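Local coordinates for translation initiation factor eIF-2B (Pyrococcus horikoshii, PDB 1VB5), which probably catalyses the exchange of GDP for GTP on translation initiation factor 2, as a member of the eIF-2B alpha/beta/delta family, at residues B[4-9]-B[32-37]; B[57-62]-B[233-238]; B[64-69]-B[222-227]. All blocks are in the same frame, centred on the assembly; numbering follows the deposited sequence.

Interaction 1: B[4-9]-B[32-37]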
ATOM      1  N   GLU B   4       0.829  17.519 -36.651  1.00 56.68           N
ATOM      2  CA  GLU B   4       0.368  16.178 -36.315  1.00 57.28           C
ATOM      3  C   GLU B   4       1.444  15.405 -35.558  1.00 57.22           C
ATOM      4  O   GLU B   4       1.143  14.679 -34.609  1.00 55.56           O
ATOM      5  CB  GLU B   4      -0.031  15.424 -37.589  1.00 59.36           C
ATOM      6  CG  GLU B   4      -0.579  14.022 -37.346  1.00 64.03           C
ATOM      7  CD  GLU B   4      -1.659  13.985 -36.275  1.00 67.12           C
ATOM      8  OE1 GLU B   4      -2.603  14.803 -36.341  1.00 66.24           O
ATOM      9  OE2 GLU B   4      -1.565  13.130 -35.368  1.00 71.54           O
ATOM     10  N   ARG B   5       2.697  15.559 -35.978  1.00 53.83           N
ATOM     11  CA  ARG B   5       3.798  14.869 -35.318  1.00 56.59           C
ATOM     12  C   ARG B   5       3.861  15.251 -33.840  1.00 56.29           C
ATOM     13  O   ARG B   5       4.066  14.395 -32.979  1.00 54.36           O
ATOM     14  CB  ARG B   5       5.129  15.213 -35.988  1.00 60.84           C
ATOM     15  CG  ARG B   5       5.369  14.536 -37.328  1.00 64.98           C
ATOM     16  CD  ARG B   5       6.717  14.965 -37.898  1.00 69.00           C
ATOM     17  NE  ARG B   5       7.080  14.244 -39.116  1.00 77.61           N
ATOM     18  CZ  ARG B   5       6.363  14.244 -40.238  1.00 80.97           C
ATOM     19  NH1 ARG B   5       5.227  14.928 -40.309  1.00 80.78           N
ATOM     20  NH2 ARG B   5       6.788  13.560 -41.294  1.00 77.02           N
ATOM     21  N   VAL B   6       3.683  16.538 -33.554  1.00 51.90           N
ATOM     22  CA  VAL B   6       3.719  17.024 -32.180  1.00 48.69           C
ATOM     23  C   VAL B   6       2.544  16.463 -31.385  1.00 50.17           C
ATOM     24  O   VAL B   6       2.725  15.931 -30.288  1.00 48.48           O
ATOM     25  CB  VAL B   6       3.671  18.572 -32.127  1.00 43.16           C
ATOM     26  CG1 VAL B   6       3.601  19.044 -30.678  1.00 37.11           C
ATOM     27  CG2 VAL B   6       4.903  19.151 -32.808  1.00 39.16           C
ATOM     28  N   LEU B   7       1.343  16.582 -31.944  1.00 48.99           N
ATOM     29  CA  LEU B   7       0.142  16.080 -31.286  1.00 47.26           C
ATOM     30  C   LEU B   7       0.234  14.586 -30.996  1.00 49.26           C
ATOM     31  O   LEU B   7      -0.358  14.099 -30.033  1.00 47.87           O
ATOM     32  CB  LEU B   7      -1.095  16.353 -32.144  1.00 41.25           C
ATOM     33  CG  LEU B   7      -1.551  17.809 -32.244  1.00 45.04           C
ATOM     34  CD1 LEU B   7      -2.788  17.895 -33.126  1.00 45.33           C
ATOM     35  CD2 LEU B   7      -1.854  18.349 -30.857  1.00 37.36           C
ATOM     36  N   GLU B   8       0.973  13.857 -31.829  1.00 49.25           N
ATOM     37  CA  GLU B   8       1.113  12.423 -31.628  1.00 50.17           C
ATOM     38  C   GLU B   8       2.064  12.126 -30.474  1.00 47.13           C
ATOM     39  O   GLU B   8       1.885  11.144 -29.754  1.00 45.33           O
ATOM     40  CB  GLU B   8       1.614  11.740 -32.903  1.00 56.30           C
ATOM     41  CG  GLU B   8       1.560  10.216 -32.827  1.00 65.33           C
ATOM     42  CD  GLU B   8       0.184   9.701 -32.409  1.00 74.06           C
ATOM     43  OE1 GLU B   8      -0.807   9.993 -33.118  1.00 75.35           O
ATOM     44  OE2 GLU B   8       0.094   9.007 -31.370  1.00 72.68           O
ATOM     45  N   ILE B   9       3.079  12.967 -30.304  1.00 44.58           N
ATOM     46  CA  ILE B   9       4.025  12.773 -29.216  1.00 42.01           C
ATOM     47  C   ILE B   9       3.298  13.096 -27.914  1.00 39.90           C
ATOM     48  O   ILE B   9       3.528  12.453 -26.889  1.00 35.37           O
ATOM     49  CB  ILE B   9       5.264  13.690 -29.355  1.00 42.29           C
ATOM     50  CG1 ILE B   9       5.994  13.391 -30.669  1.00 41.92           C
ATOM     51  CG2 ILE B   9       6.211  13.466 -28.180  1.00 37.56           C
ATOM     52  CD1 ILE B   9       7.191  14.291 -30.934  1.00 36.01           C
ATOM     53  N   PHE B  32       9.238  19.769 -28.859  1.00 41.59           N
ATOM     54  CA  PHE B  32       9.736  21.071 -29.284  1.00 42.45           C
ATOM     55  C   PHE B  32      10.685  20.945 -30.476  1.00 38.20           C
ATOM     56  O   PHE B  32      10.671  21.789 -31.363  1.00 35.27           O
ATOM     57  CB  PHE B  32      10.428  21.797 -28.124  1.00 34.08           C
ATOM     58  CG  PHE B  32       9.475  22.341 -27.097  1.00 29.42           C
ATOM     59  CD1 PHE B  32       9.175  21.615 -25.947  1.00 32.66           C
ATOM     60  CD2 PHE B  32       8.859  23.573 -27.289  1.00 26.80           C
ATOM     61  CE1 PHE B  32       8.275  22.110 -25.002  1.00 27.42           C
ATOM     62  CE2 PHE B  32       7.959  24.077 -26.354  1.00 31.63           C
ATOM     63  CZ  PHE B  32       7.665  23.342 -25.206  1.00 31.79           C
ATOM     64  N   LEU B  33      11.501  19.892 -30.490  1.00 41.18           N
ATOM     65  CA  LEU B  33      12.431  19.657 -31.594  1.00 42.84           C
ATOM     66  C   LEU B  33      11.644  19.395 -32.869  1.00 45.42           C
ATOM     67  O   LEU B  33      12.074  19.757 -33.967  1.00 47.58           O
ATOM     68  CB  LEU B  33      13.334  18.456 -31.299  1.00 36.20           C
ATOM     69  CG  LEU B  33      14.484  18.685 -30.321  1.00 39.10           C
ATOM     70  CD1 LEU B  33      15.174  17.363 -30.021  1.00 43.72           C
ATOM     71  CD2 LEU B  33      15.467  19.681 -30.919  1.00 41.36           C
ATOM     72  N   THR B  34      10.489  18.756 -32.708  1.00 42.69           N
ATOM     73  CA  THR B  34       9.605  18.436 -33.819  1.00 38.00           C
ATOM     74  C   THR B  34       8.944  19.713 -34.329  1.00 39.75           C
ATOM     75  O   THR B  34       8.823  19.927 -35.533  1.00 40.98           O
ATOM     76  CB  THR B  34       8.510  17.437 -33.377  1.00 37.99           C
ATOM     77  OG1 THR B  34       9.118  16.178 -33.061  1.00 35.47           O
ATOM     78  CG2 THR B  34       7.475  17.243 -34.478  1.00 33.99           C
ATOM     79  N   LEU B  35       8.516  20.556 -33.398  1.00 40.67           N
ATOM     80  CA  LEU B  35       7.872  21.815 -33.735  1.00 43.28           C
ATOM     81  C   LEU B  35       8.780  22.652 -34.644  1.00 50.96           C
ATOM     82  O   LEU B  35       8.308  23.325 -35.563  1.00 51.65           O
ATOM     83  CB  LEU B  35       7.570  22.589 -32.452  1.00 40.69           C
ATOM     84  CG  LEU B  35       6.688  23.830 -32.555  1.00 40.04           C
ATOM     85  CD1 LEU B  35       5.279  23.417 -32.942  1.00 40.66           C
ATOM     86  CD2 LEU B  35       6.674  24.559 -31.221  1.00 37.40           C
ATOM     87  N   ALA B  36      10.083  22.595 -34.383  1.00 48.43           N
ATOM     88  CA  ALA B  36      11.074  23.347 -35.149  1.00 51.44           C
ATOM     89  C   ALA B  36      11.263  22.857 -36.587  1.00 56.07           C
ATOM     90  O   ALA B  36      11.868  23.552 -37.405  1.00 59.64           O
ATOM     91  CB  ALA B  36      12.415  23.324 -34.418  1.00 41.73           C
ATOM     92  N   GLU B  37      10.754  21.667 -36.896  1.00 58.58           N
ATOM     93  CA  GLU B  37      10.890  21.110 -38.240  1.00 54.81           C
ATOM     94  C   GLU B  37       9.614  21.245 -39.063  1.00 56.42           C
ATOM     95  O   GLU B  37       9.640  21.068 -40.278  1.00 62.21           O
ATOM     96  CB  GLU B  37      11.242  19.624 -38.175  1.00 55.44           C
ATOM     97  CG  GLU B  37      12.404  19.267 -37.277  1.00 57.93           C
ATOM     98  CD  GLU B  37      12.636  17.768 -37.225  1.00 66.67           C
ATOM     99  OE1 GLU B  37      11.652  17.021 -37.017  1.00 64.20           O
ATOM    100  OE2 GLU B  37      13.797  17.334 -37.387  1.00 68.37           O
TER
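An antiparallel helix-helix contact made by van der Waals touching alone brings Arg5, Val6 and Ile9 of helix 4-14 against Thr34 and Leu35 of helix 21-38, in the helical N-terminal region of the chain. The axes of 4-9 and 32-37 run at 169° to each other and approach to 8.9 Å. Val6 and Thr34 mark the level at which the helices meet, with their CA atoms 6.3 Å apart. Thr34 is the shared partner: its CB faces the other helix and its side chain is touched by three residues. The methyl CG2, turned away from the backbone N, reaches between two neighbours, 3.5 Å from Arg5 CB and 3.6 Å from Val6 CG2. On the other branch, OG1 of Thr34 comes 3.4 Å from the end methyl CD1 of Ile9. That hydroxyl is satisfied within its own helix, since it stands beside the backbone N and hydrogen-bonds to the carbonyl of Glu30, one turn back. Both branches of Thr34 thus touch the neighbouring helix, but only as van der Waals partners. Val6 and Ile9 each run past Thr34, pointing the opposite way to it, and Val6 CG2 also reaches Leu35 CD1 at 4.3 Å. Helix 41-58 closes the buried side of this seam, with Leu51 against Val6 and Ala47 against Leu35. Arg5 marks the exposed side. Its stem crosses Thr34 at about a right angle and runs out extended to NE, which stays 5.7 Å from Glu37 OE1, an attraction at a distance at most; the guanidinium makes a long, weak ion pair with Glu38. Two helices joined by a short connection and packed antiparallel, with a third helix against them, are typical of an alpha-helical hairpin in a helical bundle.

Interaction 2: B[57-62]-B[233-238]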
ATOM      1  N   LYS B  57       0.306  20.201 -19.275  1.00 39.12           N
ATOM      2  CA  LYS B  57      -0.980  19.535 -19.053  1.00 40.23           C
ATOM      3  C   LYS B  57      -0.862  18.014 -19.062  1.00 38.30           C
ATOM      4  O   LYS B  57      -1.704  17.319 -18.492  1.00 37.96           O
ATOM      5  CB  LYS B  57      -2.003  19.953 -20.113  1.00 43.13           C
ATOM      6  CG  LYS B  57      -2.525  21.370 -19.973  1.00 49.07           C
ATOM      7  CD  LYS B  57      -3.541  21.669 -21.066  1.00 56.59           C
ATOM      8  CE  LYS B  57      -3.980  23.127 -21.050  1.00 61.53           C
ATOM      9  NZ  LYS B  57      -4.852  23.450 -22.222  1.00 62.50           N
ATOM     10  N   VAL B  58       0.174  17.496 -19.714  1.00 31.08           N
ATOM     11  CA  VAL B  58       0.374  16.054 -19.775  1.00 34.85           C
ATOM     12  C   VAL B  58       0.338  15.469 -18.362  1.00 37.83           C
ATOM     13  O   VAL B  58      -0.301  14.446 -18.121  1.00 34.81           O
ATOM     14  CB  VAL B  58       1.718  15.710 -20.443  1.00 34.33           C
ATOM     15  CG1 VAL B  58       1.976  14.212 -20.377  1.00 32.24           C
ATOM     16  CG2 VAL B  58       1.699  16.176 -21.885  1.00 38.89           C
ATOM     17  N   ASN B  59       1.031  16.124 -17.435  1.00 35.21           N
ATOM     18  CA  ASN B  59       1.057  15.684 -16.044  1.00 33.42           C
ATOM     19  C   ASN B  59       1.477  16.843 -15.152  1.00 33.84           C
ATOM     20  O   ASN B  59       2.667  17.076 -14.933  1.00 33.87           O
ATOM     21  CB  ASN B  59       2.028  14.518 -15.855  1.00 34.31           C
ATOM     22  CG  ASN B  59       1.918  13.895 -14.472  1.00 36.23           C
ATOM     23  OD1 ASN B  59       1.758  14.601 -13.474  1.00 39.44           O
ATOM     24  ND2 ASN B  59       2.013  12.572 -14.405  1.00 32.54           N
ATOM     25  N   PRO B  60       0.496  17.596 -14.628  1.00 33.48           N
ATOM     26  CA  PRO B  60       0.767  18.741 -13.753  1.00 33.12           C
ATOM     27  C   PRO B  60       1.508  18.364 -12.467  1.00 33.03           C
ATOM     28  O   PRO B  60       1.882  19.242 -11.690  1.00 31.71           O
ATOM     29  CB  PRO B  60      -0.626  19.302 -13.475  1.00 35.92           C
ATOM     30  CG  PRO B  60      -1.392  18.938 -14.716  1.00 37.49           C
ATOM     31  CD  PRO B  60      -0.937  17.520 -14.961  1.00 33.65           C
ATOM     32  N   SER B  61       1.714  17.066 -12.244  1.00 27.17           N
ATOM     33  CA  SER B  61       2.418  16.597 -11.049  1.00 31.84           C
ATOM     34  C   SER B  61       3.930  16.507 -11.268  1.00 28.93           C
ATOM     35  O   SER B  61       4.686  16.295 -10.321  1.00 25.64           O
ATOM     36  CB  SER B  61       1.896  15.218 -10.616  1.00 32.74           C
ATOM     37  OG  SER B  61       0.545  15.274 -10.183  1.00 31.45           O
ATOM     38  N   MET B  62       4.368  16.659 -12.513  1.00 30.21           N
ATOM     39  CA  MET B  62       5.791  16.577 -12.824  1.00 31.42           C
ATOM     40  C   MET B  62       6.405  17.938 -13.122  1.00 30.70           C
ATOM     41  O   MET B  62       6.108  18.565 -14.142  1.00 32.23           O
ATOM     42  CB  MET B  62       6.022  15.627 -13.999  1.00 34.20           C
ATOM     43  CG  MET B  62       5.789  14.166 -13.649  1.00 39.07           C
ATOM     44  SD  MET B  62       6.195  13.055 -15.003  1.00 59.61           S
ATOM     45  CE  MET B  62       5.768  11.456 -14.286  1.00 57.53           C
ATOM     46  N   MET B 233      -1.433  19.699  -7.858  1.00 37.28           N
ATOM     47  CA  MET B 233      -2.482  18.951  -8.550  1.00 43.58           C
ATOM     48  C   MET B 233      -2.005  17.505  -8.669  1.00 41.20           C
ATOM     49  O   MET B 233      -0.956  17.244  -9.263  1.00 42.87           O
ATOM     50  CB  MET B 233      -2.707  19.504  -9.962  1.00 45.73           C
ATOM     51  CG  MET B 233      -3.401  20.854 -10.040  1.00 56.89           C
ATOM     52  SD  MET B 233      -3.424  21.498 -11.748  1.00 72.72           S
ATOM     53  CE  MET B 233      -4.786  20.551 -12.477  1.00 59.77           C
ATOM     54  N   LEU B 234      -2.764  16.569  -8.105  1.00 36.02           N
ATOM     55  CA  LEU B 234      -2.401  15.154  -8.171  1.00 33.63           C
ATOM     56  C   LEU B 234      -3.218  14.480  -9.272  1.00 36.02           C
ATOM     57  O   LEU B 234      -4.433  14.308  -9.144  1.00 28.61           O
ATOM     58  CB  LEU B 234      -2.662  14.480  -6.823  1.00 35.09           C
ATOM     59  CG  LEU B 234      -1.947  15.120  -5.626  1.00 35.06           C
ATOM     60  CD1 LEU B 234      -2.366  14.421  -4.340  1.00 32.49           C
ATOM     61  CD2 LEU B 234      -0.438  15.041  -5.820  1.00 27.96           C
ATOM     62  N   MET B 235      -2.536  14.109 -10.354  1.00 37.00           N
ATOM     63  CA  MET B 235      -3.172  13.481 -11.510  1.00 39.22           C
ATOM     64  C   MET B 235      -3.838  12.141 -11.194  1.00 39.40           C
ATOM     65  O   MET B 235      -3.369  11.376 -10.348  1.00 34.18           O
ATOM     66  CB  MET B 235      -2.140  13.309 -12.635  1.00 44.30           C
ATOM     67  CG  MET B 235      -2.729  12.864 -13.969  1.00 47.16           C
ATOM     68  SD  MET B 235      -1.525  12.887 -15.328  1.00 52.33           S
ATOM     69  CE  MET B 235      -0.911  11.193 -15.297  1.00 52.27           C
ATOM     70  N   GLU B 236      -4.934  11.863 -11.893  1.00 34.87           N
ATOM     71  CA  GLU B 236      -5.690  10.632 -11.696  1.00 38.99           C
ATOM     72  C   GLU B 236      -6.070   9.992 -13.039  1.00 39.61           C
ATOM     73  O   GLU B 236      -6.276  10.696 -14.030  1.00 45.79           O
ATOM     74  CB  GLU B 236      -6.960  10.949 -10.900  1.00 34.37           C
ATOM     75  CG  GLU B 236      -7.669   9.737 -10.336  1.00 47.71           C
ATOM     76  CD  GLU B 236      -8.987  10.080  -9.654  1.00 48.35           C
ATOM     77  OE1 GLU B 236      -9.079  11.159  -9.028  1.00 46.06           O
ATOM     78  OE2 GLU B 236      -9.924   9.256  -9.739  1.00 42.47           O
ATOM     79  N   ARG B 237      -6.145   8.663 -13.068  1.00 32.52           N
ATOM     80  CA  ARG B 237      -6.534   7.921 -14.271  1.00 33.48           C
ATOM     81  C   ARG B 237      -7.683   6.996 -13.884  1.00 31.42           C
ATOM     82  O   ARG B 237      -7.804   6.604 -12.725  1.00 29.97           O
ATOM     83  CB  ARG B 237      -5.403   7.028 -14.797  1.00 31.89           C
ATOM     84  CG  ARG B 237      -4.132   7.700 -15.271  1.00 45.43           C
ATOM     85  CD  ARG B 237      -3.182   6.615 -15.794  1.00 48.04           C
ATOM     86  NE  ARG B 237      -1.778   6.879 -15.495  1.00 49.38           N
ATOM     87  CZ  ARG B 237      -0.999   7.698 -16.192  1.00 60.55           C
ATOM     88  NH1 ARG B 237      -1.484   8.342 -17.249  1.00 65.92           N
ATOM     89  NH2 ARG B 237       0.267   7.877 -15.829  1.00 60.43           N
ATOM     90  N   ASP B 238      -8.511   6.631 -14.856  1.00 29.34           N
ATOM     91  CA  ASP B 238      -9.624   5.723 -14.598  1.00 35.69           C
ATOM     92  C   ASP B 238      -9.092   4.317 -14.335  1.00 33.40           C
ATOM     93  O   ASP B 238      -8.111   3.890 -14.947  1.00 32.74           O
ATOM     94  CB  ASP B 238     -10.573   5.699 -15.797  1.00 40.78           C
ATOM     95  CG  ASP B 238     -11.483   6.908 -15.842  1.00 48.46           C
ATOM     96  OD1 ASP B 238     -11.037   8.003 -15.437  1.00 56.16           O
ATOM     97  OD2 ASP B 238     -12.642   6.769 -16.289  1.00 55.26           O
TER
HETATM   98  O   HOH W   1       0.318  20.598  -9.651  1.00 32.65           O
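With its hydroxyl anti to the carbonyl carbon (chi1 -66°), Ser61 presents OG to the backbone of Met233 and Met235; in Met235, chi1 (-171°) and an extended chi2 carry SD to Asn59, and the bend at chi3 sets CE beside its ND2. Segment 57-62 runs from the end of helix 41-58 into a type I beta turn, Asn59 to Met62, braced by an Asx turn: Asn59 OD1 accepts from Ser61 N at 2.8 Å. The contact ties this turn to 233-238, in the loop between strands 214-217 and 240-241. The Asx bond fixes the amide and leaves Asn59 ND2 3.4 Å from Met235 CE, where the two side chains cross at about a right angle. Ser61 OG is gripped twice, because it donates to Met233 O at 2.6 Å, in the carbonyl plane and on a lone pair, and accepts from Met235 N at 3.3 Å in a nearly straight bond (162°). One buried hydroxyl thus spans both sides of Leu234, which itself packs on Leu173 of the second subunit. Met235 SD lies 3.4 Å from Val58 O, whose hydrogen bond comes from Lys14 NZ; Met235 CE sits over one face of the Arg237 guanidinium, toward its rim. Strand 251-254 contributes Phe251, against which Asn59, Ser61 and Met235 all pack. Beside the serine, a water gives a hydrogen to Pro60 O and receives one from Met233 N at 2.7 Å, while nearby the sulfur SD of the bent Met233 side chain lies 4.0 Å from Pro60 CB.

Interaction 3: B[64-69]-B[222-227]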
ATOM      1  N   SER B  64       9.350  18.579 -13.990  1.00 23.58           N
ATOM      2  CA  SER B  64      10.272  18.539 -15.114  1.00 25.62           C
ATOM      3  C   SER B  64       9.618  19.127 -16.359  1.00 29.69           C
ATOM      4  O   SER B  64      10.270  19.820 -17.142  1.00 31.85           O
ATOM      5  CB  SER B  64      10.724  17.103 -15.387  1.00 21.96           C
ATOM      6  OG  SER B  64       9.634  16.297 -15.786  1.00 30.27           O
ATOM      7  N   LEU B  65       8.327  18.863 -16.535  1.00 27.27           N
ATOM      8  CA  LEU B  65       7.612  19.384 -17.690  1.00 24.63           C
ATOM      9  C   LEU B  65       7.476  20.901 -17.603  1.00 26.24           C
ATOM     10  O   LEU B  65       7.639  21.606 -18.601  1.00 29.17           O
ATOM     11  CB  LEU B  65       6.233  18.729 -17.796  1.00 25.91           C
ATOM     12  CG  LEU B  65       6.281  17.210 -17.977  1.00 26.96           C
ATOM     13  CD1 LEU B  65       4.866  16.656 -18.084  1.00 25.90           C
ATOM     14  CD2 LEU B  65       7.082  16.871 -19.226  1.00 25.53           C
ATOM     15  N   TYR B  66       7.175  21.402 -16.411  1.00 25.01           N
ATOM     16  CA  TYR B  66       7.045  22.840 -16.207  1.00 24.29           C
ATOM     17  C   TYR B  66       8.389  23.540 -16.442  1.00 25.78           C
ATOM     18  O   TYR B  66       8.442  24.588 -17.084  1.00 25.91           O
ATOM     19  CB  TYR B  66       6.566  23.137 -14.784  1.00 23.41           C
ATOM     20  CG  TYR B  66       6.657  24.600 -14.407  1.00 21.89           C
ATOM     21  CD1 TYR B  66       5.564  25.453 -14.557  1.00 19.28           C
ATOM     22  CD2 TYR B  66       7.848  25.137 -13.911  1.00 24.34           C
ATOM     23  CE1 TYR B  66       5.654  26.808 -14.220  1.00 21.49           C
ATOM     24  CE2 TYR B  66       7.953  26.487 -13.577  1.00 23.12           C
ATOM     25  CZ  TYR B  66       6.857  27.312 -13.731  1.00 23.51           C
ATOM     26  OH  TYR B  66       6.965  28.641 -13.385  1.00 37.09           O
ATOM     27  N   ASN B  67       9.469  22.975 -15.907  1.00 20.64           N
ATOM     28  CA  ASN B  67      10.782  23.577 -16.090  1.00 26.26           C
ATOM     29  C   ASN B  67      11.242  23.481 -17.545  1.00 27.17           C
ATOM     30  O   ASN B  67      11.955  24.353 -18.030  1.00 28.27           O
ATOM     31  CB  ASN B  67      11.813  22.938 -15.156  1.00 17.96           C
ATOM     32  CG  ASN B  67      11.637  23.383 -13.716  1.00 26.92           C
ATOM     33  OD1 ASN B  67      11.354  24.550 -13.452  1.00 23.16           O
ATOM     34  ND2 ASN B  67      11.816  22.458 -12.777  1.00 23.75           N
ATOM     35  N   LEU B  68      10.837  22.421 -18.237  1.00 29.54           N
ATOM     36  CA  LEU B  68      11.195  22.269 -19.642  1.00 30.28           C
ATOM     37  C   LEU B  68      10.551  23.422 -20.405  1.00 29.81           C
ATOM     38  O   LEU B  68      11.196  24.078 -21.225  1.00 28.52           O
ATOM     39  CB  LEU B  68      10.676  20.936 -20.196  1.00 33.01           C
ATOM     40  CG  LEU B  68      10.564  20.831 -21.728  1.00 38.49           C
ATOM     41  CD1 LEU B  68      11.937  20.949 -22.372  1.00 29.09           C
ATOM     42  CD2 LEU B  68       9.916  19.510 -22.105  1.00 33.02           C
ATOM     43  N   ALA B  69       9.279  23.671 -20.103  1.00 28.81           N
ATOM     44  CA  ALA B  69       8.509  24.729 -20.750  1.00 28.74           C
ATOM     45  C   ALA B  69       9.110  26.122 -20.577  1.00 31.25           C
ATOM     46  O   ALA B  69       9.112  26.916 -21.518  1.00 35.29           O
ATOM     47  CB  ALA B  69       7.076  24.715 -20.236  1.00 22.60           C
ATOM     48  N   LYS B 222      13.650  19.129 -11.314  1.00 19.31           N
ATOM     49  CA  LYS B 222      12.426  18.553 -10.757  1.00 23.52           C
ATOM     50  C   LYS B 222      11.918  19.415  -9.604  1.00 21.50           C
ATOM     51  O   LYS B 222      10.883  19.125  -9.002  1.00 23.63           O
ATOM     52  CB  LYS B 222      12.665  17.113 -10.292  1.00 20.68           C
ATOM     53  CG  LYS B 222      12.855  16.150 -11.453  1.00 26.44           C
ATOM     54  CD  LYS B 222      13.154  14.736 -10.994  1.00 30.58           C
ATOM     55  CE  LYS B 222      13.047  13.760 -12.160  1.00 30.61           C
ATOM     56  NZ  LYS B 222      13.302  12.360 -11.730  1.00 35.94           N
ATOM     57  N   PHE B 223      12.661  20.476  -9.300  1.00 18.08           N
ATOM     58  CA  PHE B 223      12.274  21.408  -8.244  1.00 20.87           C
ATOM     59  C   PHE B 223      11.364  22.459  -8.879  1.00 23.12           C
ATOM     60  O   PHE B 223      11.750  23.101  -9.858  1.00 23.06           O
ATOM     61  CB  PHE B 223      13.507  22.111  -7.653  1.00 20.92           C
ATOM     62  CG  PHE B 223      14.319  21.255  -6.713  1.00 16.61           C
ATOM     63  CD1 PHE B 223      14.846  20.039  -7.130  1.00 15.37           C
ATOM     64  CD2 PHE B 223      14.579  21.688  -5.414  1.00 20.43           C
ATOM     65  CE1 PHE B 223      15.629  19.261  -6.268  1.00 12.20           C
ATOM     66  CE2 PHE B 223      15.359  20.922  -4.546  1.00 23.22           C
ATOM     67  CZ  PHE B 223      15.887  19.702  -4.977  1.00 18.12           C
ATOM     68  N   HIS B 224      10.153  22.623  -8.350  1.00 19.67           N
ATOM     69  CA  HIS B 224       9.242  23.623  -8.897  1.00 18.23           C
ATOM     70  C   HIS B 224       9.532  24.912  -8.130  1.00 26.94           C
ATOM     71  O   HIS B 224       9.575  24.922  -6.895  1.00 23.48           O
ATOM     72  CB  HIS B 224       7.789  23.196  -8.706  1.00 21.53           C
ATOM     73  CG  HIS B 224       6.820  23.981  -9.534  1.00 17.42           C
ATOM     74  ND1 HIS B 224       6.132  23.432 -10.596  1.00 21.23           N
ATOM     75  CD2 HIS B 224       6.430  25.273  -9.459  1.00 14.90           C
ATOM     76  CE1 HIS B 224       5.358  24.354 -11.140  1.00 14.35           C
ATOM     77  NE2 HIS B 224       5.520  25.480 -10.468  1.00 22.28           N
ATOM     78  N   PRO B 225       9.735  26.022  -8.854  1.00 23.93           N
ATOM     79  CA  PRO B 225      10.041  27.313  -8.232  1.00 26.15           C
ATOM     80  C   PRO B 225       8.939  28.106  -7.544  1.00 23.71           C
ATOM     81  O   PRO B 225       9.237  28.981  -6.733  1.00 29.09           O
ATOM     82  CB  PRO B 225      10.661  28.096  -9.385  1.00 27.62           C
ATOM     83  CG  PRO B 225       9.851  27.624 -10.551  1.00 26.89           C
ATOM     84  CD  PRO B 225       9.784  26.123 -10.325  1.00 28.55           C
ATOM     85  N   THR B 226       7.679  27.814  -7.838  1.00 21.88           N
ATOM     86  CA  THR B 226       6.601  28.592  -7.238  1.00 25.31           C
ATOM     87  C   THR B 226       5.455  27.824  -6.589  1.00 23.63           C
ATOM     88  O   THR B 226       4.753  28.365  -5.739  1.00 30.97           O
ATOM     89  CB  THR B 226       5.979  29.517  -8.293  1.00 27.22           C
ATOM     90  OG1 THR B 226       5.389  28.718  -9.327  1.00 21.07           O
ATOM     91  CG2 THR B 226       7.045  30.411  -8.911  1.00 25.06           C
ATOM     92  N   LEU B 227       5.254  26.577  -6.996  1.00 22.53           N
ATOM     93  CA  LEU B 227       4.152  25.776  -6.473  1.00 28.26           C
ATOM     94  C   LEU B 227       4.388  25.243  -5.057  1.00 25.79           C
ATOM     95  O   LEU B 227       5.393  24.581  -4.794  1.00 25.46           O
ATOM     96  CB  LEU B 227       3.876  24.616  -7.436  1.00 30.21           C
ATOM     97  CG  LEU B 227       2.581  23.818  -7.306  1.00 27.08           C
ATOM     98  CD1 LEU B 227       1.371  24.725  -7.486  1.00 28.03           C
ATOM     99  CD2 LEU B 227       2.584  22.731  -8.362  1.00 28.26           C
TER
HETATM  100  O   HOH W   2       4.768  29.921 -12.007  1.00 35.24           O
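Ser64 and Lys222 bring their backbones close, CA to CA 4.9 Å, and from there the helical segment 64-69 and the irregular segment 222-227 diverge to 7.4 Å between the CA atoms of Asn67 and His224. Side chains bridge the widening gap. Nearest the close end, Asn67 ND2 donates to Phe223 O at 3.0 Å in an almost straight bond (173°); the acceptor lies in the amide plane, whereas the donor sits well above the plane of the carbonyl. The same ND2 also hydrogen-bonds to Tyr221 O, and two carbonyls of the loop thereby fix the turn of this amide. The preceding residue, Tyr66, sends its ring away from the backbone N (chi1 169°) toward the loop. His224 meets one face of that ring, CE1 lying 3.5 Å from Tyr66 CG. The two rings are tilted by 32°, an oblique pairing, and Leu227 CB covers the opposite face of the imidazole. His224 ND1 is buried here without a polar partner. Pro225 adds CG, 3.7 Å from Tyr66 CE2, while Asn67 OD1 lies at the tyrosine's edge, in its plane. At the ring's far end a water links Tyr66 OH, 2.9 Å away, to Thr226 OG1, and Arg70 makes a weak bond to the same phenol. Cutting Tyr66 back to alanine would probably leave one imidazole face without its aromatic neighbour, Pro225 CG without this apolar contact and the water without its phenol mate. Lys222 and His224 also make backbone hydrogen bonds to Ile188 of strand 187-188. Helix 63-71 is thus docked on the loop that follows strand 214-217, an interface between a helical N-terminal region and a Rossmann-like domain.

Along the chain, interaction 1 closes first, within the N-terminal helices; the later two reach across more than 150 residues, and interaction 3 falls between the segments of interaction 2. Interactions 2 and 3 have centres 14 Å apart and touch through Leu65, which packs on Val58 and Asn59. They use consecutive helices, 41-58 and 63-71, and the same long loop between strands 214-217 and 240-241. Interaction 1 lies outward, about 21 to 22 Å from both by centres, yet Phe32 packs on Leu68 of interaction 3. Interaction 1 therefore lies within the helical region, and interactions 2 and 3 join that region to the Rossmann-like part, at two nearby points of that loop.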